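Local structure of migration inhibitory factor (Trichinella spiralis, 1HFO) at residues F80-L83 against N84-G88; N8-A11 against T12-P15; S70-R73 against D74-A77. The protein is a macrophage migration inhibitory factor from a parasitic nematode, a small alpha/beta protein of the MIF family that assembles as a trimer. One frame throughout, in Å; residues are numbered along the deposited sequence.

From the N terminus, contact 2 (8-15) comes first: it closes a tight turn in the connection between strand 2-7 and helix 18-30. Contacts 3 and 1 follow on helix 69-87, the helical part of the beta-alpha-beta unit completed by strands 57-63 and 94-100. Contact 3 (70-77) holds the first turns of that helix and contact 1 (80-88) its last. The three lie in series, neither nested nor crossed. Contacts 1 and 2 touch, since L87 packs on I9 and P15, which ties the helix end to the early loop. Contact 3 is remote from contact 2, with nearest atoms about 16 Å apart.

Contact 1. Residues F80-L83 against N84-G88; sequences FDHL and NTKLG. Unlike the reference sequence in segment 84-88: T85 (reference Lys).
Four successive i-to-i+4 backbone hydrogen bonds tie F80-L83 to N84-L87: N84 N reaches F80 O at 2.9 Å, and T85, K86 and L87 bond in the same way to D81, H82 and L83. The bonds form the last turns of helix 69-87, which in the MIF fold connects strand 57-63 to strand 94-100 as the helix of a beta-alpha-beta unit. Beyond L87 the chain leaves helical geometry at G88, whose phi is 75°.

The inner face of the helix is apolar. L83 CD2 and L87 CD1 meet loosely at 4.2 Å, and both leucines also pack on L5 of strand 2-7.

On another side, K86 CG sits over one face of the H82 imidazole in a CH-pi contact, 4.0 Å from the ring centroid and closest to CE1. H82 NE2 and T22 OG1 of helix 18-30 are hydrogen-bonded, which holds the ring, while K86 NZ makes a long, weak ion pair with D17.

The outer side is polar. With OG1 beside its own backbone N (chi1 -62°), T85 folds back and its hydroxyl donates to D81 O at 2.9 Å from above the carbonyl plane, whereas T85 N approaches the same oxygen from the opposite face. N84 ND2 bonds to I89 O. The other end of that amide is bridged to D81 by a water that donates to both, at 3.0 Å from D81 OD1 and 2.8 Å from N84 OD1.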
loop_
_atom_site.group_PDB
_atom_site.type_symbol
_atom_site.label_atom_id
_atom_site.label_comp_id
_atom_site.label_asym_id
_atom_site.label_seq_id
_atom_site.Cartn_x
_atom_site.Cartn_y
_atom_site.Cartn_z
ATOM N N PHE A 80 15.364 -10.670 -2.289
ATOM C CA PHE A 80 16.297 -9.807 -1.588
ATOM C C PHE A 80 17.631 -9.693 -2.309
ATOM O O PHE A 80 18.218 -8.613 -2.365
ATOM C CB PHE A 80 16.509 -10.290 -0.164
ATOM C CG PHE A 80 15.490 -9.761 0.797
ATOM C CD1 PHE A 80 14.200 -10.278 0.820
ATOM C CD2 PHE A 80 15.814 -8.725 1.660
ATOM C CE1 PHE A 80 13.232 -9.758 1.707
ATOM C CE2 PHE A 80 14.867 -8.201 2.543
ATOM C CZ PHE A 80 13.566 -8.727 2.559
ATOM N N ASP A 81 18.101 -10.802 -2.860
ATOM C CA ASP A 81 19.350 -10.784 -3.620
ATOM C C ASP A 81 19.165 -9.835 -4.806
ATOM O O ASP A 81 19.996 -8.965 -5.070
ATOM C CB ASP A 81 19.694 -12.194 -4.110
ATOM C CG ASP A 81 20.738 -12.191 -5.216
ATOM O OD1 ASP A 81 21.833 -11.624 -5.006
ATOM O OD2 ASP A 81 20.459 -12.756 -6.300
ATOM N N HIS A 82 18.038 -9.975 -5.494
ATOM C CA HIS A 82 17.741 -9.133 -6.639
ATOM C C HIS A 82 17.694 -7.645 -6.283
ATOM O O HIS A 82 18.324 -6.817 -6.934
ATOM C CB HIS A 82 16.405 -9.583 -7.261
ATOM C CG HIS A 82 15.964 -8.729 -8.402
ATOM N ND1 HIS A 82 16.608 -8.728 -9.620
ATOM C CD2 HIS A 82 14.987 -7.799 -8.490
ATOM C CE1 HIS A 82 16.048 -7.828 -10.408
ATOM N NE2 HIS A 82 15.064 -7.250 -9.745
ATOM N N LEU A 83 16.944 -7.290 -5.239
ATOM C CA LEU A 83 16.844 -5.896 -4.847
ATOM C C LEU A 83 18.185 -5.300 -4.356
ATOM O O LEU A 83 18.512 -4.152 -4.658
ATOM C CB LEU A 83 15.752 -5.758 -3.775
ATOM C CG LEU A 83 14.358 -6.159 -4.295
ATOM C CD1 LEU A 83 13.372 -6.240 -3.128
ATOM C CD2 LEU A 83 13.871 -5.139 -5.319
ATOM N N ASN A 84 18.937 -6.078 -3.587
ATOM C CA ASN A 84 20.236 -5.623 -3.097
ATOM C C ASN A 84 21.145 -5.347 -4.306
ATOM O O ASN A 84 21.842 -4.339 -4.359
ATOM C CB ASN A 84 20.848 -6.711 -2.206
ATOM C CG ASN A 84 22.252 -6.377 -1.757
ATOM O OD1 ASN A 84 23.164 -7.195 -1.887
ATOM N ND2 ASN A 84 22.436 -5.175 -1.226
ATOM N N THR A 85 21.105 -6.234 -5.292
ATOM C CA THR A 85 21.930 -6.069 -6.487
ATOM C C THR A 85 21.558 -4.874 -7.365
ATOM O O THR A 85 22.433 -4.164 -7.860
ATOM C CB THR A 85 21.889 -7.345 -7.347
ATOM O OG1 THR A 85 22.425 -8.442 -6.596
ATOM C CG2 THR A 85 22.693 -7.162 -8.638
ATOM N N LYS A 86 20.260 -4.637 -7.558
ATOM C CA LYS A 86 19.807 -3.547 -8.418
ATOM C C LYS A 86 19.693 -2.167 -7.791
ATOM O O LYS A 86 19.891 -1.151 -8.466
ATOM C CB LYS A 86 18.450 -3.903 -9.034
ATOM C CG LYS A 86 18.455 -5.134 -9.905
ATOM C CD LYS A 86 19.340 -4.969 -11.143
ATOM C CE LYS A 86 19.362 -6.265 -11.941
ATOM N NZ LYS A 86 20.260 -6.149 -13.138
ATOM N N LEU A 87 19.353 -2.123 -6.507
ATOM C CA LEU A 87 19.183 -0.856 -5.818
ATOM C C LEU A 87 20.274 -0.586 -4.791
ATOM O O LEU A 87 20.388 0.537 -4.293
ATOM C CB LEU A 87 17.819 -0.834 -5.137
ATOM C CG LEU A 87 16.680 -1.304 -6.053
ATOM C CD1 LEU A 87 15.370 -1.164 -5.313
ATOM C CD2 LEU A 87 16.648 -0.490 -7.339
ATOM N N GLY A 88 21.044 -1.617 -4.469
ATOM C CA GLY A 88 22.128 -1.465 -3.512
ATOM C C GLY A 88 21.691 -1.370 -2.062
ATOM O O GLY A 88 22.493 -1.030 -1.190
HETATM O O HOH W 1 23.232 -9.343 -3.656
#

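Contact 2. Residues N8-A11 against T12-P15; sequences NIKA and TDVP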
loop_
_atom_site.group_PDB
_atom_site.type_symbol
_atom_site.label_atom_id
_atom_site.label_comp_id
_atom_site.label_asym_id
_atom_site.label_seq_id
_atom_site.Cartn_x
_atom_site.Cartn_y
_atom_site.Cartn_z
ATOM N N ASN A 8 13.564 4.908 0.031
ATOM C CA ASN A 8 14.065 6.260 0.210
ATOM C C ASN A 8 15.171 6.621 -0.778
ATOM O O ASN A 8 15.592 7.775 -0.840
ATOM C CB ASN A 8 14.576 6.475 1.647
ATOM C CG ASN A 8 15.398 5.306 2.171
ATOM O OD1 ASN A 8 15.971 4.530 1.407
ATOM N ND2 ASN A 8 15.477 5.194 3.507
ATOM N N ILE A 9 15.632 5.652 -1.564
ATOM C CA ILE A 9 16.682 5.953 -2.531
ATOM C C ILE A 9 16.157 6.865 -3.629
ATOM O O ILE A 9 14.956 7.114 -3.732
ATOM C CB ILE A 9 17.276 4.684 -3.178
ATOM C CG1 ILE A 9 16.223 3.975 -4.024
ATOM C CG2 ILE A 9 17.847 3.769 -2.122
ATOM C CD1 ILE A 9 16.740 2.724 -4.651
ATOM N N LYS A 10 17.065 7.358 -4.459
ATOM C CA LYS A 10 16.712 8.271 -5.536
ATOM C C LYS A 10 16.242 7.539 -6.789
ATOM O O LYS A 10 16.676 6.425 -7.060
ATOM C CB LYS A 10 17.919 9.154 -5.867
ATOM C CG LYS A 10 18.397 10.016 -4.700
ATOM C CD LYS A 10 19.752 10.658 -4.993
ATOM C CE LYS A 10 19.680 11.621 -6.168
ATOM N NZ LYS A 10 18.712 12.729 -5.907
ATOM N N ALA A 11 15.361 8.180 -7.549
ATOM C CA ALA A 11 14.830 7.585 -8.775
ATOM C C ALA A 11 15.952 7.368 -9.765
ATOM O O ALA A 11 15.984 6.373 -10.498
ATOM C CB ALA A 11 13.786 8.492 -9.387
ATOM N N THR A 12 16.884 8.309 -9.784
ATOM C CA THR A 12 17.990 8.203 -10.713
ATOM C C THR A 12 18.907 7.037 -10.336
ATOM O O THR A 12 19.827 6.691 -11.081
ATOM C CB THR A 12 18.761 9.532 -10.771
ATOM O OG1 THR A 12 19.628 9.530 -11.909
ATOM C CG2 THR A 12 19.556 9.740 -9.495
ATOM N N ASP A 13 18.642 6.409 -9.194
ATOM C CA ASP A 13 19.448 5.275 -8.771
ATOM C C ASP A 13 18.775 3.936 -9.051
ATOM O O ASP A 13 19.272 2.875 -8.669
ATOM C CB ASP A 13 19.828 5.422 -7.299
ATOM C CG ASP A 13 20.977 6.412 -7.097
ATOM O OD1 ASP A 13 21.600 6.846 -8.102
ATOM O OD2 ASP A 13 21.272 6.752 -5.941
ATOM N N VAL A 14 17.626 3.995 -9.713
ATOM C CA VAL A 14 16.906 2.786 -10.121
ATOM C C VAL A 14 17.389 2.578 -11.563
ATOM O O VAL A 14 17.177 3.428 -12.432
ATOM C CB VAL A 14 15.369 2.990 -10.126
ATOM C CG1 VAL A 14 14.681 1.716 -10.618
ATOM C CG2 VAL A 14 14.876 3.321 -8.728
ATOM N N PRO A 15 18.058 1.459 -11.822
ATOM C CA PRO A 15 18.549 1.215 -13.184
ATOM C C PRO A 15 17.432 1.080 -14.221
ATOM O O PRO A 15 16.295 0.751 -13.884
ATOM C CB PRO A 15 19.358 -0.064 -13.024
ATOM C CG PRO A 15 18.618 -0.781 -11.929
ATOM C CD PRO A 15 18.337 0.318 -10.939
#
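Two backbone hydrogen bonds define the turn where K10 and A11 meet D13 and V14. D13 N donates to K10 O at 2.9 Å, and V14 N donates to A11 O at 3.0 Å, each spanning three residues. The donors stand well above the acceptor carbonyl planes in both cases, as goes with so tight a turn. The second bond is fairly straight at hydrogen (163°), the first more bent (149°). Next to the second bond, V14 CG2, placed beside the residue's own backbone N, sets a methyl against a carbonyl oxygen, 3.7 Å from A11 O.

Such consecutive i-to-i+3 bonds make a short 3-10 turn spanning A11-D13, within the connection that leads from strand 2-7 of the MIF fold to helix 18-30. Its start is fastened to the neighbouring loop: A11 N bonds to D44 OD2, and the backbones of I9 and D44 are hydrogen-bonded as well.

Apolar contacts are few. K10 and T12 run side by side, pointing the same way, and the bend of the lysine chain at chi3 (64°) brings K10 CE to 3.8 Å from T12 CG2; K10 CB comes up beside the same methyl. The further bend at chi4 turns only NZ. A11 and V14 both pack on Q46 of the third subunit, and the same two residues touch T43 of their own chain.

Electrostatic attraction between side chains is at most distant: K10 NZ and D13 OD2 are 6.5 Å apart, too far for a salt bridge. The carboxylate of D13 meets K10 instead at its root, with OD2 4.1 Å from K10 CB.

Contact 3. Residues S70-R73 against D74-A77; sequences SRNR and DHSA
H75 meets R71, four residues earlier, twice: its face lies under R71 O and its edge at the guanidinium. The H75 N-H bonds to R71 O at 3.1 Å, nearly straight at hydrogen (171°) and in the carbonyl plane. That carbonyl oxygen also lies over one face of the imidazole, toward the rim, 3.4 Å from H75 CG. H75 holds CG beside its own backbone N (chi1 -69°), which carries the ring back along the helix.

The R71 chain bends at chi3 and brings its guanidinium across the far end of the ring, where NH2 lies near the ring plane, 3.3 Å from H75 CE1. The two flat groups are turned 57° against each other, so they do not stack. At another edge, N72 OD1 approaches H75 CD2 at 3.5 Å.

R73 touches the following turn through its root and its carbonyl: R73 O accepts from A77 N at 3.1 Å. In the same way S76 N bonds to N72 O. These early turns of helix 69-87, from the beta-alpha-beta unit of the MIF fold, form part of the trimer interface: in the second subunit N72 ND2 bonds to D104 O, S76 OG to T111 O, and the outward-turned R73 guanidinium makes a salt bridge with the C-terminal carboxylate of F113.

H75 NE2 bonds to G66 O, a carbonyl that can only accept, so this nitrogen carries a proton. With the R71 guanidinium so close, a second proton on ND1 would probably be disfavoured, and the buried ring is likely to be neutral.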
loop_
_atom_site.group_PDB
_atom_site.type_symbol
_atom_site.label_atom_id
_atom_site.label_comp_id
_atom_site.label_asym_id
_atom_site.label_seq_id
_atom_site.Cartn_x
_atom_site.Cartn_y
_atom_site.Cartn_z
ATOM N N SER A 70 5.357 -22.576 2.995
ATOM C CA SER A 70 6.346 -23.529 2.503
ATOM C C SER A 70 7.095 -23.067 1.260
ATOM O O SER A 70 7.814 -23.856 0.643
ATOM C CB SER A 70 5.681 -24.880 2.208
ATOM O OG SER A 70 4.995 -24.863 0.967
ATOM N N ARG A 71 6.935 -21.800 0.888
ATOM C CA ARG A 71 7.618 -21.283 -0.290
ATOM C C ARG A 71 8.191 -19.890 -0.136
ATOM O O ARG A 71 9.081 -19.495 -0.885
ATOM C CB ARG A 71 6.673 -21.297 -1.488
ATOM C CG ARG A 71 6.422 -22.683 -2.036
ATOM C CD ARG A 71 5.653 -22.623 -3.326
ATOM N NE ARG A 71 6.276 -21.724 -4.297
ATOM C CZ ARG A 71 5.815 -21.542 -5.530
ATOM N NH1 ARG A 71 4.735 -22.200 -5.929
ATOM N NH2 ARG A 71 6.417 -20.701 -6.361
ATOM N N ASN A 72 7.680 -19.142 0.834
ATOM C CA ASN A 72 8.125 -17.774 1.036
ATOM C C ASN A 72 9.592 -17.596 1.368
ATOM O O ASN A 72 10.159 -16.546 1.088
ATOM C CB ASN A 72 7.251 -17.086 2.089
ATOM C CG ASN A 72 5.803 -16.945 1.627
ATOM O OD1 ASN A 72 5.551 -16.836 0.424
ATOM N ND2 ASN A 72 4.854 -16.945 2.567
ATOM N N ARG A 73 10.210 -18.601 1.973
ATOM C CA ARG A 73 11.623 -18.487 2.304
ATOM C C ARG A 73 12.449 -18.399 1.020
ATOM O O ARG A 73 13.333 -17.555 0.899
ATOM C CB ARG A 73 12.054 -19.689 3.136
ATOM C CG ARG A 73 13.415 -19.550 3.786
ATOM C CD ARG A 73 13.380 -20.138 5.190
ATOM N NE ARG A 73 12.680 -19.260 6.125
ATOM C CZ ARG A 73 12.276 -19.625 7.339
ATOM N NH1 ARG A 73 12.496 -20.860 7.771
ATOM N NH2 ARG A 73 11.666 -18.748 8.129
ATOM N N ASP A 74 12.159 -19.271 0.062
ATOM C CA ASP A 74 12.885 -19.254 -1.203
ATOM C C ASP A 74 12.556 -17.953 -1.938
ATOM O O ASP A 74 13.439 -17.284 -2.484
ATOM C CB ASP A 74 12.497 -20.457 -2.065
ATOM C CG ASP A 74 13.316 -20.540 -3.340
ATOM O OD1 ASP A 74 14.354 -19.848 -3.413
ATOM O OD2 ASP A 74 12.932 -21.294 -4.262
ATOM N N HIS A 75 11.279 -17.588 -1.954
ATOM C CA HIS A 75 10.893 -16.348 -2.610
ATOM C C HIS A 75 11.733 -15.200 -2.076
ATOM O O HIS A 75 12.227 -14.365 -2.835
ATOM C CB HIS A 75 9.420 -16.004 -2.339
ATOM C CG HIS A 75 8.444 -16.929 -2.994
ATOM N ND1 HIS A 75 8.751 -17.665 -4.116
ATOM C CD2 HIS A 75 7.147 -17.197 -2.712
ATOM C CE1 HIS A 75 7.686 -18.345 -4.500
ATOM N NE2 HIS A 75 6.699 -18.078 -3.665
ATOM N N SER A 76 11.861 -15.146 -0.750
ATOM C CA SER A 76 12.597 -14.078 -0.079
ATOM C C SER A 76 14.085 -13.993 -0.404
ATOM O O SER A 76 14.635 -12.900 -0.588
ATOM C CB SER A 76 12.445 -14.206 1.443
ATOM O OG SER A 76 13.022 -13.078 2.080
ATOM N N ALA A 77 14.737 -15.146 -0.436
ATOM C CA ALA A 77 16.161 -15.192 -0.725
ATOM C C ALA A 77 16.393 -14.562 -2.095
ATOM O O ALA A 77 17.217 -13.661 -2.247
ATOM C CB ALA A 77 16.637 -16.629 -0.713
#